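PDB 1JFX: 1,4-beta-N-Acetylmuramidase M1 from Streptomyces coelicolor, which hydrolyses the beta-1,4 linkages between N-acetylmuramic acid and N-acetylglucosamine in peptidoglycan, cleaving diacetylated muramic acid substrates as well. Local coordinates for residues 6-11 with 195-200; 163-168 with 181-186. One frame throughout, in Å; residues are numbered along the deposited sequence.

Contact 1: 6-11 with 195-200; sequences QGIDVS and GDVDRN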
ATOM      1  N   GLN A   6      -2.902  14.653  -1.714  1.00  6.23           N
ATOM      2  CA  GLN A   6      -3.166  13.954  -0.452  1.00  6.45           C
ATOM      3  C   GLN A   6      -4.105  12.769  -0.591  1.00  6.73           C
ATOM      4  O   GLN A   6      -4.920  12.718  -1.509  1.00  5.93           O
ATOM      5  CB  GLN A   6      -3.790  14.950   0.533  1.00  5.50           C
ATOM      6  CG  GLN A   6      -2.852  16.052   0.989  1.00  4.93           C
ATOM      7  CD  GLN A   6      -1.864  15.550   2.015  1.00  8.28           C
ATOM      8  OE1 GLN A   6      -2.248  14.901   3.003  1.00  7.64           O
ATOM      9  NE2 GLN A   6      -0.577  15.848   1.799  1.00  6.38           N
ATOM     10  N   GLY A   7      -4.000  11.826   0.342  1.00  6.19           N
ATOM     11  CA  GLY A   7      -4.882  10.669   0.298  1.00  7.52           C
ATOM     12  C   GLY A   7      -5.007  10.019   1.656  1.00  7.53           C
ATOM     13  O   GLY A   7      -4.471  10.523   2.652  1.00  6.93           O
ATOM     14  N   ILE A   8      -5.721   8.905   1.704  1.00  6.82           N
ATOM     15  CA  ILE A   8      -5.877   8.157   2.949  1.00  6.40           C
ATOM     16  C   ILE A   8      -5.758   6.680   2.646  1.00  6.95           C
ATOM     17  O   ILE A   8      -5.657   6.283   1.489  1.00  7.42           O
ATOM     18  CB  ILE A   8      -7.272   8.385   3.603  1.00  6.71           C
ATOM     19  CG1 ILE A   8      -8.391   7.935   2.651  1.00  7.33           C
ATOM     20  CG2 ILE A   8      -7.449   9.862   3.989  1.00  9.78           C
ATOM     21  CD1 ILE A   8      -9.792   7.976   3.290  1.00 10.08           C
ATOM     22  N   ASP A   9      -5.695   5.864   3.688  1.00  7.18           N
ATOM     23  CA  ASP A   9      -5.724   4.413   3.496  1.00  6.19           C
ATOM     24  C   ASP A   9      -6.624   3.939   4.618  1.00  6.35           C
ATOM     25  O   ASP A   9      -6.649   4.528   5.711  1.00  7.08           O
ATOM     26  CB  ASP A   9      -4.339   3.745   3.520  1.00  8.74           C
ATOM     27  CG  ASP A   9      -3.620   3.891   4.839  1.00  8.33           C
ATOM     28  OD1 ASP A   9      -3.874   3.096   5.780  1.00  8.07           O
ATOM     29  OD2 ASP A   9      -2.785   4.812   4.917  1.00  7.39           O
ATOM     30  N   VAL A  10      -7.411   2.913   4.329  1.00  5.58           N
ATOM     31  CA  VAL A  10      -8.378   2.424   5.299  1.00  6.74           C
ATOM     32  C   VAL A  10      -8.538   0.918   5.242  1.00  6.38           C
ATOM     33  O   VAL A  10      -8.123   0.280   4.288  1.00  7.18           O
ATOM     34  CB  VAL A  10      -9.788   3.007   5.020  1.00  7.91           C
ATOM     35  CG1 VAL A  10      -9.748   4.517   4.994  1.00  8.39           C
ATOM     36  CG2 VAL A  10     -10.310   2.485   3.675  1.00  6.86           C
ATOM     37  N   SER A  11      -9.167   0.374   6.283  1.00  6.86           N
ATOM     38  CA  SER A  11      -9.467  -1.046   6.374  1.00  8.26           C
ATOM     39  C   SER A  11     -10.805  -1.117   7.102  1.00  7.59           C
ATOM     40  O   SER A  11     -11.439  -0.087   7.340  1.00  7.44           O
ATOM     41  CB  SER A  11      -8.400  -1.804   7.166  1.00  8.57           C
ATOM     42  OG  SER A  11      -8.383  -1.421   8.536  1.00 11.55           O
ATOM     43  N   GLY A 195     -13.605   8.902  13.231  1.00  8.19           N
ATOM     44  CA  GLY A 195     -12.457   8.491  14.022  1.00  9.10           C
ATOM     45  C   GLY A 195     -11.110   8.664  13.341  1.00  9.01           C
ATOM     46  O   GLY A 195     -10.993   9.314  12.300  1.00  9.42           O
ATOM     47  N   ASP A 196     -10.086   8.073  13.940  1.00  9.33           N
ATOM     48  CA  ASP A 196      -8.730   8.168  13.413  1.00  9.06           C
ATOM     49  C   ASP A 196      -8.583   7.587  12.016  1.00  9.90           C
ATOM     50  O   ASP A 196      -9.067   6.488  11.733  1.00 12.37           O
ATOM     51  CB  ASP A 196      -7.742   7.441  14.340  1.00  9.60           C
ATOM     52  CG  ASP A 196      -7.557   8.141  15.671  1.00  8.43           C
ATOM     53  OD1 ASP A 196      -7.815   9.360  15.772  1.00 10.00           O
ATOM     54  OD2 ASP A 196      -7.126   7.460  16.629  1.00 15.37           O
ATOM     55  N   VAL A 197      -7.925   8.327  11.140  1.00  8.87           N
ATOM     56  CA  VAL A 197      -7.691   7.825   9.788  1.00  8.77           C
ATOM     57  C   VAL A 197      -6.224   8.029   9.423  1.00  8.25           C
ATOM     58  O   VAL A 197      -5.592   8.997   9.857  1.00  8.89           O
ATOM     59  CB  VAL A 197      -8.586   8.536   8.730  1.00 10.83           C
ATOM     60  CG1 VAL A 197      -8.135   9.980   8.516  1.00 12.85           C
ATOM     61  CG2 VAL A 197      -8.548   7.744   7.420  1.00 12.47           C
ATOM     62  N   ASP A 198      -5.676   7.087   8.660  1.00  6.98           N
ATOM     63  CA  ASP A 198      -4.301   7.172   8.185  1.00  6.63           C
ATOM     64  C   ASP A 198      -4.266   8.170   7.036  1.00  6.31           C
ATOM     65  O   ASP A 198      -5.062   8.060   6.092  1.00  6.37           O
ATOM     66  CB  ASP A 198      -3.825   5.829   7.629  1.00  6.45           C
ATOM     67  CG  ASP A 198      -3.698   4.752   8.683  1.00  9.60           C
ATOM     68  OD1 ASP A 198      -3.628   5.074   9.884  1.00 12.44           O
ATOM     69  OD2 ASP A 198      -3.631   3.558   8.292  1.00 12.28           O
ATOM     70  N   ARG A 199      -3.341   9.128   7.107  1.00  6.45           N
ATOM     71  CA  ARG A 199      -3.209  10.139   6.057  1.00  6.40           C
ATOM     72  C   ARG A 199      -1.894   9.961   5.322  1.00  5.67           C
ATOM     73  O   ARG A 199      -0.845   9.705   5.929  1.00  7.26           O
ATOM     74  CB  ARG A 199      -3.295  11.556   6.637  1.00  7.52           C
ATOM     75  CG  ARG A 199      -4.646  11.859   7.299  1.00  6.63           C
ATOM     76  CD  ARG A 199      -4.850  13.357   7.516  1.00  8.28           C
ATOM     77  NE  ARG A 199      -4.812  14.074   6.244  1.00  7.89           N
ATOM     78  CZ  ARG A 199      -4.950  15.391   6.123  1.00  7.37           C
ATOM     79  NH1 ARG A 199      -5.143  16.135   7.204  1.00 11.54           N
ATOM     80  NH2 ARG A 199      -4.867  15.967   4.922  1.00  9.45           N
ATOM     81  N   ASN A 200      -1.962  10.119   4.006  1.00  5.29           N
ATOM     82  CA  ASN A 200      -0.807   9.943   3.130  1.00  6.46           C
ATOM     83  C   ASN A 200      -0.595  11.115   2.206  1.00  7.36           C
ATOM     84  O   ASN A 200      -1.548  11.816   1.830  1.00  6.58           O
ATOM     85  CB  ASN A 200      -1.027   8.720   2.250  1.00  6.52           C
ATOM     86  CG  ASN A 200      -1.212   7.475   3.058  1.00  7.75           C
ATOM     87  OD1 ASN A 200      -0.264   6.976   3.653  1.00  6.65           O
ATOM     88  ND2 ASN A 200      -2.445   6.980   3.119  1.00  9.65           N
TER
HETATM   89  O   HOH W   1      -4.228  13.149   3.662  1.00  6.50           O
HETATM   90  O   HOH W   2      -7.045   4.618   8.437  1.00 13.22           O

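Contact 2: 163-168 with 181-186; sequences AHWGVS and FWQYSA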
ATOM      1  N   ALA A 163       6.015   4.431   5.872  1.00  6.60           N
ATOM      2  CA  ALA A 163       5.197   4.762   7.031  1.00  6.69           C
ATOM      3  C   ALA A 163       6.140   5.422   8.032  1.00  7.75           C
ATOM      4  O   ALA A 163       7.064   4.783   8.515  1.00  8.28           O
ATOM      5  CB  ALA A 163       4.586   3.494   7.643  1.00 10.32           C
ATOM      6  N   HIS A 164       5.925   6.703   8.311  1.00  7.32           N
ATOM      7  CA  HIS A 164       6.760   7.419   9.276  1.00  7.25           C
ATOM      8  C   HIS A 164       5.911   8.555   9.809  1.00  7.80           C
ATOM      9  O   HIS A 164       5.804   9.639   9.208  1.00  6.63           O
ATOM     10  CB  HIS A 164       8.036   7.946   8.617  1.00  7.34           C
ATOM     11  CG  HIS A 164       9.078   8.342   9.607  1.00  8.31           C
ATOM     12  ND1 HIS A 164      10.372   8.670   9.253  1.00  9.21           N
ATOM     13  CD2 HIS A 164       9.018   8.435  10.956  1.00  8.35           C
ATOM     14  CE1 HIS A 164      11.064   8.944  10.346  1.00  6.89           C
ATOM     15  NE2 HIS A 164      10.266   8.809  11.393  1.00  8.85           N
ATOM     16  N   TRP A 165       5.282   8.282  10.945  1.00  7.71           N
ATOM     17  CA  TRP A 165       4.373   9.245  11.536  1.00  9.04           C
ATOM     18  C   TRP A 165       5.022  10.346  12.350  1.00 10.19           C
ATOM     19  O   TRP A 165       6.079  10.155  12.953  1.00 11.09           O
ATOM     20  CB  TRP A 165       3.358   8.532  12.441  1.00  8.55           C
ATOM     21  CG  TRP A 165       2.715   7.309  11.841  1.00 11.18           C
ATOM     22  CD1 TRP A 165       2.393   7.102  10.523  1.00  9.58           C
ATOM     23  CD2 TRP A 165       2.254   6.148  12.547  1.00 11.13           C
ATOM     24  NE1 TRP A 165       1.762   5.894  10.372  1.00 12.05           N
ATOM     25  CE2 TRP A 165       1.662   5.288  11.595  1.00 12.48           C
ATOM     26  CE3 TRP A 165       2.284   5.754  13.894  1.00 15.77           C
ATOM     27  CZ2 TRP A 165       1.099   4.053  11.946  1.00 15.07           C
ATOM     28  CZ3 TRP A 165       1.723   4.528  14.242  1.00 14.07           C
ATOM     29  CH2 TRP A 165       1.140   3.695  13.269  1.00 14.54           C
ATOM     30  N   GLY A 166       4.360  11.495  12.360  1.00 12.60           N
ATOM     31  CA  GLY A 166       4.797  12.625  13.160  1.00 13.76           C
ATOM     32  C   GLY A 166       6.087  13.352  12.856  1.00 14.48           C
ATOM     33  O   GLY A 166       6.605  14.046  13.730  1.00 18.33           O
ATOM     34  N   VAL A 167       6.624  13.202  11.654  1.00 11.49           N
ATOM     35  CA  VAL A 167       7.849  13.906  11.305  1.00 10.51           C
ATOM     36  C   VAL A 167       7.589  14.847  10.139  1.00 10.48           C
ATOM     37  O   VAL A 167       6.634  14.657   9.380  1.00  9.94           O
ATOM     38  CB  VAL A 167       8.996  12.927  10.944  1.00  9.91           C
ATOM     39  CG1 VAL A 167       9.433  12.166  12.202  1.00 10.96           C
ATOM     40  CG2 VAL A 167       8.538  11.944   9.864  1.00  8.31           C
ATOM     41  N   SER A 168       8.454  15.849   9.989  1.00 10.48           N
ATOM     42  CA  SER A 168       8.284  16.836   8.928  1.00 10.33           C
ATOM     43  C   SER A 168       8.577  16.304   7.524  1.00  9.26           C
ATOM     44  O   SER A 168       8.060  16.830   6.545  1.00 10.30           O
ATOM     45  CB  SER A 168       9.145  18.070   9.219  1.00 10.71           C
ATOM     46  OG  SER A 168      10.512  17.756   9.167  1.00 15.39           O
ATOM     47  N   PHE A 181       4.825   7.311  -1.828  1.00  7.30           N
ATOM     48  CA  PHE A 181       3.726   7.655  -0.915  1.00  6.24           C
ATOM     49  C   PHE A 181       4.342   7.711   0.471  1.00  6.50           C
ATOM     50  O   PHE A 181       5.344   7.039   0.741  1.00  5.87           O
ATOM     51  CB  PHE A 181       2.622   6.591  -0.919  1.00  6.34           C
ATOM     52  CG  PHE A 181       1.839   6.537  -2.196  1.00  7.51           C
ATOM     53  CD1 PHE A 181       0.844   7.476  -2.454  1.00  7.87           C
ATOM     54  CD2 PHE A 181       2.081   5.541  -3.125  1.00  7.68           C
ATOM     55  CE1 PHE A 181       0.099   7.419  -3.619  1.00  8.65           C
ATOM     56  CE2 PHE A 181       1.332   5.473  -4.305  1.00  9.42           C
ATOM     57  CZ  PHE A 181       0.347   6.405  -4.552  1.00  8.29           C
ATOM     58  N   TRP A 182       3.746   8.506   1.355  1.00  5.99           N
ATOM     59  CA  TRP A 182       4.251   8.610   2.716  1.00  6.51           C
ATOM     60  C   TRP A 182       3.077   8.713   3.686  1.00  5.49           C
ATOM     61  O   TRP A 182       2.265   9.634   3.604  1.00  5.92           O
ATOM     62  CB  TRP A 182       5.176   9.830   2.833  1.00  8.34           C
ATOM     63  CG  TRP A 182       5.491  10.297   4.230  1.00  6.32           C
ATOM     64  CD1 TRP A 182       5.610   9.535   5.366  1.00  4.31           C
ATOM     65  CD2 TRP A 182       5.726  11.653   4.627  1.00  5.07           C
ATOM     66  NE1 TRP A 182       5.906  10.350   6.446  1.00  5.41           N
ATOM     67  CE2 TRP A 182       5.980  11.649   6.014  1.00  4.89           C
ATOM     68  CE3 TRP A 182       5.742  12.874   3.937  1.00  8.43           C
ATOM     69  CZ2 TRP A 182       6.245  12.823   6.729  1.00  7.24           C
ATOM     70  CZ3 TRP A 182       6.007  14.038   4.646  1.00  7.46           C
ATOM     71  CH2 TRP A 182       6.251  14.001   6.029  1.00  7.45           C
ATOM     72  N   GLN A 183       2.976   7.730   4.579  1.00  6.22           N
ATOM     73  CA  GLN A 183       1.918   7.729   5.591  1.00  5.44           C
ATOM     74  C   GLN A 183       2.513   8.512   6.759  1.00  5.58           C
ATOM     75  O   GLN A 183       3.411   8.016   7.445  1.00  6.79           O
ATOM     76  CB  GLN A 183       1.601   6.302   6.022  1.00  6.78           C
ATOM     77  CG  GLN A 183       0.333   6.170   6.861  1.00  7.04           C
ATOM     78  CD  GLN A 183       0.164   4.746   7.314  1.00  7.98           C
ATOM     79  OE1 GLN A 183       0.946   4.259   8.136  1.00 10.13           O
ATOM     80  NE2 GLN A 183      -0.830   4.048   6.757  1.00  6.49           N
ATOM     81  N   TYR A 184       2.001   9.719   6.990  1.00  5.95           N
ATOM     82  CA  TYR A 184       2.547  10.596   8.029  1.00  6.73           C
ATOM     83  C   TYR A 184       1.729  10.713   9.296  1.00  7.23           C
ATOM     84  O   TYR A 184       2.149  11.370  10.257  1.00  8.18           O
ATOM     85  CB  TYR A 184       2.801  11.991   7.437  1.00  5.74           C
ATOM     86  CG  TYR A 184       1.563  12.694   6.923  1.00  6.11           C
ATOM     87  CD1 TYR A 184       0.764  13.439   7.781  1.00  4.98           C
ATOM     88  CD2 TYR A 184       1.188  12.605   5.574  1.00  4.60           C
ATOM     89  CE1 TYR A 184      -0.377  14.078   7.326  1.00  6.84           C
ATOM     90  CE2 TYR A 184       0.033  13.249   5.102  1.00  6.63           C
ATOM     91  CZ  TYR A 184      -0.738  13.984   5.996  1.00  6.05           C
ATOM     92  OH  TYR A 184      -1.858  14.651   5.588  1.00  7.82           O
ATOM     93  N   SER A 185       0.561  10.086   9.303  1.00  7.00           N
ATOM     94  CA  SER A 185      -0.285  10.097  10.486  1.00  8.08           C
ATOM     95  C   SER A 185      -1.251   8.932  10.473  1.00  9.54           C
ATOM     96  O   SER A 185      -1.701   8.512   9.408  1.00  8.83           O
ATOM     97  CB  SER A 185      -1.099  11.385  10.566  1.00 10.15           C
ATOM     98  OG  SER A 185      -1.950  11.365  11.707  1.00  8.99           O
ATOM     99  N   ALA A 186      -1.550   8.417  11.663  1.00  9.74           N
ATOM    100  CA  ALA A 186      -2.518   7.346  11.809  1.00  9.36           C
ATOM    101  C   ALA A 186      -3.670   7.887  12.649  1.00  9.97           C
ATOM    102  O   ALA A 186      -4.598   7.149  12.984  1.00  9.90           O
ATOM    103  CB  ALA A 186      -1.884   6.136  12.506  1.00 10.65           C
TER

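Contact 1: 6-11 with 195-200
Gly7 and Asn200 form an antiparallel hydrogen-bonded pair, with Gly7 N to Asn200 O and Asn200 N to Gly7 O both 2.9 Å. Beyond it, Ile8 faces Arg199 as a non-hydrogen-bonded pair, and the strands then splay: the bond from Asp9 N to Asp198 O is weak, and one water takes over, accepting from Asp198 N and donating to Asp9 O. A second water lies in the plane of the Arg199 guanidinium; it accepts from Arg199 NE at 2.8 Å and donates to Gly7 O and Gln6 OE1. Gln6 OE1 also bonds Tyr184 OH, while Gln6 NE2 is taken by the carbonyls of Asp1 and Ser3.

On the face shared by Asp9, Asp198 and Asn200, the Asn200 and Asp9 side chains cross at about a right angle. Asn200 ND2 donates almost straight to Asp9 OD2 (2.8 Å, 169°), on the anti lone pair, with OD2 close to the amide plane. Gln183 NE2 gives the same oxygen a second bond, and Trp161 NE1 holds Asn200 OD1, fixing which way the amide is turned. With chi1 at 63°, Asp9 CG lies between the backbone N and the carbonyl carbon, and OD1 comes 2.6 Å from Asp198 OD2, the two carboxylate planes 46° apart. On the face carrying Ile8 and Arg199, Val197 CG2 packs against Ile8 CB and Val10 CG1.

Two amide donors thus hold one oxygen of Asp9, a predicted active-site residue of this family 25 muramidase, while its other oxygen meets a second acid.

Contact 2: 163-168 with 181-186
Ala163 pairs with Gln183 in parallel register, joined by His164 N to Gln183 O (3.0 Å), and past the end of strand 160-163 the chain still follows its neighbour, Gly166 N reaching Tyr184 O at 3.1 Å. Two indoles add side-chain bonds to this backbone pairing. Trp182 points its pyrrole N-H at His164 O (2.9 Å, 164°), close to the ring plane; farther along the same ring edge its CZ2 meets Val167 O and CH2 meets Ser168 O. Val167 CG2 touches Trp182 CZ2 and also sits over the centre of the His164 ring.

Trp165 lies alongside Gln183, both pointing the same way. Gln183 CG stands anti to the backbone N (chi1 -169°) and the chain stays extended beyond it, carrying OE1 to Trp165 NE1 at 2.9 Å. The donor stands above the amide carbonyl plane, although OE1 is nearly in the indole plane. Ala186 CB covers one indole face, 3.8 Å from the centroid of the six-membered ring, a CH-pi contact.

Gln183 OE1 also bonds Tyr138 OH, its strongest polar partner. The Trp165 bond thus adds a second donor to the oxygen of the amide whose nitrogen reaches Asp9.

Overall arrangement
From the N terminus, strand 6-10 opens the beta-alpha-barrel of this family 25 domain, lying parallel to strand 29-36. The chain then runs through the strands and helices that follow to strand 160-163. Segment 163-168 runs on past that strand, and after a connection without helix or strand the chain comes back as strand 181-185, parallel to 160-163; contact 2 closes this short loop. After a corner at Ala186 the chain reaches strand 196-202, whose antiparallel pairing with strand 6-10 in contact 1 closes the barrel. Contact 2 is therefore nested inside the loop of contact 1, their centres about 11 Å apart. Strand 196-202 also lies antiparallel to strand 181-185, bridging first and later strands.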